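Local structure of pyridine synthase TbtD (Thermobispora bispora, 5WA4) at residues Leu253-Glu265 against Ser308-Thr321. The protein probably forms the central pyridine ring of the thiopeptide antibiotic thiomuracin by a formal [4+2] aza-cycloaddition and binds the leader peptide of its substrate. Numbering follows the deposited sequence.
Sequences LRPIRERARALLE and SPAFGAYRLVINCT
Arg-261 lies across Pro-309 at about a right angle, aliphatic chain against ring and backbone. Its CB rests on the methyl of Ala-313, CB to CB 3.7 Å. A chi1 of 168° sets CG anti to the backbone N and lays it over Pro-309, 3.9 Å from CG of Arg-261 to CB of the proline, and CD comes near the backbone N of Ala-310. Beyond CD the chain bends at chi3 (87°), and one face of the guanidinium has OE2 of Glu-258, from its own helix, over its centre. NH2 of Arg-261 lies 3.4 Å from OE1 of Glu-258, which is well out of the guanidinium plane: a pairing of charges, with no N-H pointed at that oxygen. Glu-265 crosses the same proline, its CG 3.7 Å from CG of Pro-309. Segments 253-265 and 308-321, on helices 244-265 and 307-328 of the lantibiotic dehydratase C-terminal family region, cross obliquely at 132°, their axes approaching to 8.1 Å. Leu-264 is a knob in a hole made by Ser-308, Pro-309, Gly-312 and Ala-313; its CD1 reaches the backbone at Ser-308 O and Gly-312 C. Midway, Ala-260 CB meets Leu-316 CD2 at 3.9 Å. At the other end both methyls of Leu-253 press on CG2 of Val-317, CD2 at 3.5 Å, and CD1 also meets OG1 of Thr-321. Thr-175 of helix 164-178 touches Leu-253 and Val-317 and hydrogen-bonds Thr-321.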
ATOM      1  N   LEU E 253      28.156   1.726  29.974  1.00 56.97           N
ATOM      2  CA  LEU E 253      26.893   1.603  29.261  1.00 57.37           C
ATOM      3  C   LEU E 253      25.924   0.730  30.065  1.00 56.52           C
ATOM      4  O   LEU E 253      24.717   0.898  29.953  1.00 48.65           O
ATOM      5  CB  LEU E 253      27.097   1.001  27.868  1.00 54.35           C
ATOM      6  CG  LEU E 253      27.089   1.925  26.660  1.00 47.65           C
ATOM      7  CD1 LEU E 253      26.757   1.122  25.421  1.00 46.95           C
ATOM      8  CD2 LEU E 253      26.101   3.026  26.873  1.00 52.34           C
ATOM      9  N   ARG E 254      26.461  -0.197  30.865  1.00 49.64           N
ATOM     10  CA  ARG E 254      25.612  -1.101  31.636  1.00 53.25           C
ATOM     11  C   ARG E 254      24.635  -0.340  32.541  1.00 52.81           C
ATOM     12  O   ARG E 254      23.448  -0.643  32.525  1.00 49.16           O
ATOM     13  CB  ARG E 254      26.451  -2.087  32.452  1.00 51.87           C
ATOM     14  CG  ARG E 254      25.897  -3.498  32.363  1.00 50.78           C
ATOM     15  CD  ARG E 254      26.746  -4.515  33.105  1.00 57.20           C
ATOM     16  NE  ARG E 254      27.321  -5.524  32.213  1.00 54.86           N
ATOM     17  CZ  ARG E 254      28.622  -5.627  31.955  1.00 64.37           C
ATOM     18  NH1 ARG E 254      29.488  -4.795  32.546  1.00 56.69           N
ATOM     19  NH2 ARG E 254      29.064  -6.575  31.126  1.00 59.86           N
ATOM     20  N   PRO E 255      25.109   0.672  33.293  1.00 51.98           N
ATOM     21  CA  PRO E 255      24.104   1.472  33.989  1.00 47.35           C
ATOM     22  C   PRO E 255      23.059   2.035  33.032  1.00 50.08           C
ATOM     23  O   PRO E 255      21.881   1.873  33.307  1.00 52.88           O
ATOM     24  CB  PRO E 255      24.924   2.608  34.615  1.00 44.81           C
ATOM     25  CG  PRO E 255      26.252   2.054  34.748  1.00 55.68           C
ATOM     26  CD  PRO E 255      26.456   1.212  33.528  1.00 54.30           C
ATOM     27  N   ILE E 256      23.481   2.672  31.939  1.00 49.68           N
ATOM     28  CA  ILE E 256      22.547   3.226  30.957  1.00 48.20           C
ATOM     29  C   ILE E 256      21.511   2.169  30.485  1.00 46.45           C
ATOM     30  O   ILE E 256      20.314   2.461  30.439  1.00 42.94           O
ATOM     31  CB  ILE E 256      23.320   3.818  29.744  1.00 53.51           C
ATOM     32  CG1 ILE E 256      24.316   4.884  30.205  1.00 51.12           C
ATOM     33  CG2 ILE E 256      22.375   4.461  28.744  1.00 48.65           C
ATOM     34  CD1 ILE E 256      23.656   6.132  30.759  1.00 52.60           C
ATOM     35  N   ARG E 257      21.953   0.944  30.180  1.00 44.75           N
ATOM     36  CA  ARG E 257      21.025  -0.131  29.803  1.00 49.79           C
ATOM     37  C   ARG E 257      19.972  -0.402  30.894  1.00 52.49           C
ATOM     38  O   ARG E 257      18.773  -0.447  30.618  1.00 50.60           O
ATOM     39  CB  ARG E 257      21.755  -1.450  29.494  1.00 42.05           C
ATOM     40  CG  ARG E 257      20.770  -2.544  29.015  1.00 44.97           C
ATOM     41  CD  ARG E 257      21.369  -3.957  28.886  1.00 43.35           C
ATOM     42  NE  ARG E 257      21.715  -4.494  30.189  1.00 43.88           N
ATOM     43  CZ  ARG E 257      22.397  -5.618  30.398  1.00 50.69           C
ATOM     44  NH1 ARG E 257      22.816  -6.372  29.388  1.00 44.35           N
ATOM     45  NH2 ARG E 257      22.666  -5.996  31.641  1.00 56.42           N
ATOM     46  N   GLU E 258      20.443  -0.588  32.124  1.00 49.04           N
ATOM     47  CA  GLU E 258      19.596  -0.884  33.269  1.00 46.53           C
ATOM     48  C   GLU E 258      18.577   0.217  33.523  1.00 51.31           C
ATOM     49  O   GLU E 258      17.376  -0.057  33.643  1.00 53.92           O
ATOM     50  CB  GLU E 258      20.450  -1.085  34.511  1.00 47.62           C
ATOM     51  CG  GLU E 258      21.368  -2.291  34.427  1.00 53.40           C
ATOM     52  CD  GLU E 258      20.586  -3.570  34.311  1.00 65.36           C
ATOM     53  OE1 GLU E 258      19.812  -3.858  35.253  1.00 70.05           O
ATOM     54  OE2 GLU E 258      20.757  -4.288  33.300  1.00 64.92           O
ATOM     55  N   ARG E 259      19.061   1.454  33.601  1.00 44.45           N
ATOM     56  CA  ARG E 259      18.209   2.612  33.760  1.00 41.90           C
ATOM     57  C   ARG E 259      17.201   2.775  32.611  1.00 49.73           C
ATOM     58  O   ARG E 259      16.090   3.273  32.813  1.00 51.84           O
ATOM     59  CB  ARG E 259      19.052   3.866  33.882  1.00 42.65           C
ATOM     60  CG  ARG E 259      18.245   5.135  33.735  1.00 49.42           C
ATOM     61  CD  ARG E 259      18.509   6.078  34.886  1.00 59.29           C
ATOM     62  NE  ARG E 259      19.944   6.209  35.095  1.00 66.18           N
ATOM     63  CZ  ARG E 259      20.697   7.183  34.591  1.00 72.05           C
ATOM     64  NH1 ARG E 259      20.141   8.146  33.844  1.00 58.84           N
ATOM     65  NH2 ARG E 259      22.010   7.193  34.851  1.00 68.96           N
ATOM     66  N   ALA E 260      17.568   2.345  31.412  1.00 46.35           N
ATOM     67  CA  ALA E 260      16.635   2.443  30.306  1.00 47.29           C
ATOM     68  C   ALA E 260      15.556   1.356  30.379  1.00 43.94           C
ATOM     69  O   ALA E 260      14.403   1.603  29.996  1.00 42.84           O
ATOM     70  CB  ALA E 260      17.376   2.379  28.979  1.00 51.64           C
ATOM     71  N   ARG E 261      15.927   0.167  30.861  1.00 45.29           N
ATOM     72  CA  ARG E 261      14.988  -0.956  30.968  1.00 45.81           C
ATOM     73  C   ARG E 261      13.995  -0.693  32.097  1.00 50.61           C
ATOM     74  O   ARG E 261      12.794  -0.870  31.934  1.00 49.85           O
ATOM     75  CB  ARG E 261      15.707  -2.278  31.197  1.00 43.98           C
ATOM     76  CG  ARG E 261      14.779  -3.430  31.601  1.00 60.24           C
ATOM     77  CD  ARG E 261      15.542  -4.733  31.912  1.00 58.20           C
ATOM     78  NE  ARG E 261      15.974  -4.791  33.307  1.00 71.03           N
ATOM     79  CZ  ARG E 261      16.675  -5.789  33.846  1.00 85.47           C
ATOM     80  NH1 ARG E 261      17.032  -6.833  33.109  1.00 89.28           N
ATOM     81  NH2 ARG E 261      17.031  -5.744  35.128  1.00 90.54           N
ATOM     82  N   ALA E 262      14.508  -0.245  33.232  1.00 47.49           N
ATOM     83  CA  ALA E 262      13.673   0.292  34.276  1.00 43.97           C
ATOM     84  C   ALA E 262      12.694   1.346  33.721  1.00 47.19           C
ATOM     85  O   ALA E 262      11.487   1.199  33.865  1.00 48.83           O
ATOM     86  CB  ALA E 262      14.532   0.877  35.375  1.00 44.24           C
ATOM     87  N   LEU E 263      13.200   2.394  33.076  1.00 51.22           N
ATOM     88  CA  LEU E 263      12.335   3.459  32.510  1.00 53.40           C
ATOM     89  C   LEU E 263      11.219   2.975  31.557  1.00 55.89           C
ATOM     90  O   LEU E 263      10.120   3.538  31.528  1.00 48.43           O
ATOM     91  CB  LEU E 263      13.195   4.487  31.773  1.00 45.05           C
ATOM     92  CG  LEU E 263      13.884   5.508  32.678  1.00 53.24           C
ATOM     93  CD1 LEU E 263      14.831   6.397  31.886  1.00 52.16           C
ATOM     94  CD2 LEU E 263      12.877   6.339  33.461  1.00 43.93           C
ATOM     95  N   LEU E 264      11.525   1.946  30.767  1.00 55.03           N
ATOM     96  CA  LEU E 264      10.552   1.363  29.859  1.00 53.90           C
ATOM     97  C   LEU E 264       9.500   0.575  30.627  1.00 58.37           C
ATOM     98  O   LEU E 264       8.308   0.752  30.394  1.00 64.86           O
ATOM     99  CB  LEU E 264      11.243   0.473  28.823  1.00 59.15           C
ATOM    100  CG  LEU E 264      11.904   1.257  27.682  1.00 66.69           C
ATOM    101  CD1 LEU E 264      12.773   0.356  26.827  1.00 61.00           C
ATOM    102  CD2 LEU E 264      10.851   1.915  26.838  1.00 63.61           C
ATOM    103  N   GLU E 265       9.949  -0.289  31.539  1.00 54.17           N
ATOM    104  CA  GLU E 265       9.063  -1.091  32.380  1.00 53.86           C
ATOM    105  C   GLU E 265       7.990  -0.291  33.118  1.00 56.89           C
ATOM    106  O   GLU E 265       6.853  -0.725  33.219  1.00 54.93           O
ATOM    107  CB  GLU E 265       9.871  -1.861  33.411  1.00 50.72           C
ATOM    108  CG  GLU E 265      10.560  -3.067  32.867  1.00 56.52           C
ATOM    109  CD  GLU E 265      11.412  -3.702  33.915  1.00 59.98           C
ATOM    110  OE1 GLU E 265      12.083  -4.717  33.612  1.00 67.39           O
ATOM    111  OE2 GLU E 265      11.401  -3.172  35.047  1.00 57.73           O
ATOM    112  N   SER E 308       9.990  -5.377  25.394  1.00102.22           N
ATOM    113  CA  SER E 308      10.214  -3.919  25.573  1.00108.64           C
ATOM    114  C   SER E 308      11.037  -3.568  26.841  1.00 97.23           C
ATOM    115  O   SER E 308      11.692  -2.534  26.881  1.00102.95           O
ATOM    116  CB  SER E 308       8.881  -3.161  25.560  1.00113.01           C
ATOM    117  OG  SER E 308       8.971  -1.926  26.238  1.00119.12           O
ATOM    118  N   PRO E 309      11.023  -4.430  27.869  1.00 90.15           N
ATOM    119  CA  PRO E 309      12.140  -4.275  28.805  1.00 84.66           C
ATOM    120  C   PRO E 309      13.512  -4.530  28.156  1.00 70.23           C
ATOM    121  O   PRO E 309      14.081  -3.597  27.599  1.00 65.83           O
ATOM    122  CB  PRO E 309      11.828  -5.321  29.874  1.00 90.81           C
ATOM    123  CG  PRO E 309      10.355  -5.333  29.912  1.00 87.40           C
ATOM    124  CD  PRO E 309       9.913  -5.175  28.479  1.00 87.62           C
ATOM    125  N   ALA E 310      14.001  -5.769  28.215  1.00 73.14           N
ATOM    126  CA  ALA E 310      15.365  -6.126  27.822  1.00 72.89           C
ATOM    127  C   ALA E 310      15.737  -5.595  26.449  1.00 72.23           C
ATOM    128  O   ALA E 310      16.730  -4.887  26.297  1.00 62.81           O
ATOM    129  CB  ALA E 310      15.553  -7.645  27.860  1.00 66.31           C
ATOM    130  N   PHE E 311      14.914  -5.937  25.468  1.00 74.24           N
ATOM    131  CA  PHE E 311      15.190  -5.631  24.075  1.00 80.48           C
ATOM    132  C   PHE E 311      15.038  -4.154  23.729  1.00 70.26           C
ATOM    133  O   PHE E 311      15.674  -3.674  22.808  1.00 69.24           O
ATOM    134  CB  PHE E 311      14.280  -6.453  23.163  1.00 85.65           C
ATOM    135  CG  PHE E 311      14.614  -6.309  21.712  1.00 79.31           C
ATOM    136  CD1 PHE E 311      15.811  -6.806  21.215  1.00 78.78           C
ATOM    137  CD2 PHE E 311      13.755  -5.649  20.850  1.00 86.11           C
ATOM    138  CE1 PHE E 311      16.125  -6.667  19.882  1.00 78.92           C
ATOM    139  CE2 PHE E 311      14.074  -5.507  19.515  1.00 89.01           C
ATOM    140  CZ  PHE E 311      15.263  -6.003  19.041  1.00 83.73           C
ATOM    141  N   GLY E 312      14.181  -3.439  24.436  1.00 67.46           N
ATOM    142  CA  GLY E 312      14.073  -2.017  24.205  1.00 59.66           C
ATOM    143  C   GLY E 312      15.324  -1.338  24.713  1.00 51.61           C
ATOM    144  O   GLY E 312      15.755  -0.334  24.184  1.00 53.94           O
ATOM    145  N   ALA E 313      15.915  -1.895  25.757  1.00 58.29           N
ATOM    146  CA  ALA E 313      17.017  -1.247  26.443  1.00 44.66           C
ATOM    147  C   ALA E 313      18.294  -1.440  25.628  1.00 49.04           C
ATOM    148  O   ALA E 313      19.096  -0.514  25.467  1.00 42.83           O
ATOM    149  CB  ALA E 313      17.168  -1.814  27.865  1.00 44.98           C
ATOM    150  N   TYR E 314      18.464  -2.655  25.110  1.00 47.52           N
ATOM    151  CA  TYR E 314      19.524  -2.951  24.173  1.00 49.17           C
ATOM    152  C   TYR E 314      19.487  -1.971  22.988  1.00 52.93           C
ATOM    153  O   TYR E 314      20.478  -1.307  22.728  1.00 52.51           O
ATOM    154  CB  TYR E 314      19.433  -4.392  23.677  1.00 50.04           C
ATOM    155  CG  TYR E 314      20.475  -4.676  22.619  1.00 57.20           C
ATOM    156  CD1 TYR E 314      21.810  -4.837  22.963  1.00 56.87           C
ATOM    157  CD2 TYR E 314      20.130  -4.761  21.278  1.00 56.31           C
ATOM    158  CE1 TYR E 314      22.776  -5.079  21.998  1.00 55.25           C
ATOM    159  CE2 TYR E 314      21.081  -5.004  20.310  1.00 56.85           C
ATOM    160  CZ  TYR E 314      22.404  -5.163  20.673  1.00 59.36           C
ATOM    161  OH  TYR E 314      23.361  -5.394  19.714  1.00 62.03           O
ATOM    162  N   ARG E 315      18.353  -1.855  22.292  1.00 51.79           N
ATOM    163  CA  ARG E 315      18.286  -0.942  21.164  1.00 51.60           C
ATOM    164  C   ARG E 315      18.604   0.505  21.562  1.00 53.33           C
ATOM    165  O   ARG E 315      19.192   1.244  20.776  1.00 57.23           O
ATOM    166  CB  ARG E 315      16.926  -0.993  20.413  1.00 59.97           C
ATOM    167  CG  ARG E 315      16.391  -2.388  19.947  1.00 72.87           C
ATOM    168  CD  ARG E 315      15.823  -2.288  18.471  1.00 80.64           C
ATOM    169  NE  ARG E 315      16.910  -2.506  17.492  1.00104.54           N
ATOM    170  CZ  ARG E 315      17.024  -3.537  16.648  1.00 99.18           C
ATOM    171  NH1 ARG E 315      16.042  -4.428  16.501  1.00105.20           N
ATOM    172  NH2 ARG E 315      18.090  -3.617  15.865  1.00 85.19           N
ATOM    173  N   LEU E 316      18.265   0.925  22.772  1.00 50.14           N
ATOM    174  CA  LEU E 316      18.572   2.307  23.134  1.00 52.37           C
ATOM    175  C   LEU E 316      20.086   2.481  23.282  1.00 55.68           C
ATOM    176  O   LEU E 316      20.654   3.549  23.008  1.00 48.23           O
ATOM    177  CB  LEU E 316      17.864   2.719  24.424  1.00 41.10           C
ATOM    178  CG  LEU E 316      18.085   4.188  24.784  1.00 42.84           C
ATOM    179  CD1 LEU E 316      16.785   4.934  25.029  1.00 62.54           C
ATOM    180  CD2 LEU E 316      18.984   4.284  25.998  1.00 48.50           C
ATOM    181  N   VAL E 317      20.736   1.408  23.716  1.00 54.53           N
ATOM    182  CA  VAL E 317      22.110   1.503  24.140  1.00 47.66           C
ATOM    183  C   VAL E 317      23.031   1.303  22.899  1.00 53.38           C
ATOM    184  O   VAL E 317      24.003   2.054  22.708  1.00 52.23           O
ATOM    185  CB  VAL E 317      22.364   0.510  25.316  1.00 41.42           C
ATOM    186  CG1 VAL E 317      22.774  -0.873  24.871  1.00 34.19           C
ATOM    187  CG2 VAL E 317      23.286   1.100  26.310  1.00 45.31           C
ATOM    188  N   ILE E 318      22.693   0.369  22.011  1.00 48.30           N
ATOM    189  CA  ILE E 318      23.388   0.307  20.732  1.00 52.21           C
ATOM    190  C   ILE E 318      23.151   1.614  19.952  1.00 53.67           C
ATOM    191  O   ILE E 318      24.027   2.078  19.230  1.00 51.90           O
ATOM    192  CB  ILE E 318      22.957  -0.911  19.871  1.00 47.60           C
ATOM    193  CG1 ILE E 318      23.940  -1.126  18.721  1.00 54.41           C
ATOM    194  CG2 ILE E 318      21.614  -0.710  19.274  1.00 53.90           C
ATOM    195  CD1 ILE E 318      25.157  -1.978  19.112  1.00 62.98           C
ATOM    196  N   ASN E 319      21.988   2.238  20.116  1.00 51.24           N
ATOM    197  CA  ASN E 319      21.760   3.488  19.409  1.00 54.73           C
ATOM    198  C   ASN E 319      22.567   4.628  19.991  1.00 51.32           C
ATOM    199  O   ASN E 319      23.017   5.519  19.268  1.00 53.48           O
ATOM    200  CB  ASN E 319      20.285   3.842  19.398  1.00 54.98           C
ATOM    201  CG  ASN E 319      19.643   3.499  18.084  1.00 67.02           C
ATOM    202  OD1 ASN E 319      19.147   2.383  17.892  1.00 61.53           O
ATOM    203  ND2 ASN E 319      19.695   4.440  17.141  1.00 73.34           N
ATOM    204  N   CYS E 320      22.762   4.590  21.297  1.00 46.57           N
ATOM    205  CA  CYS E 320      23.600   5.571  21.946  1.00 50.27           C
ATOM    206  C   CYS E 320      25.058   5.405  21.445  1.00 53.55           C
ATOM    207  O   CYS E 320      25.782   6.382  21.261  1.00 46.33           O
ATOM    208  CB  CYS E 320      23.487   5.426  23.477  1.00 54.65           C
ATOM    209  SG  CYS E 320      22.005   6.267  24.205  1.00 56.75           S
ATOM    210  N   THR E 321      25.480   4.167  21.209  1.00 51.62           N
ATOM    211  CA  THR E 321      26.803   3.939  20.666  1.00 48.25           C
ATOM    212  C   THR E 321      26.948   4.618  19.302  1.00 53.22           C
ATOM    213  O   THR E 321      27.914   5.374  19.070  1.00 48.62           O
ATOM    214  CB  THR E 321      27.109   2.454  20.520  1.00 47.12           C
ATOM    215  OG1 THR E 321      27.203   1.863  21.816  1.00 52.97           O
ATOM    216  CG2 THR E 321      28.423   2.259  19.786  1.00 46.25           C
TER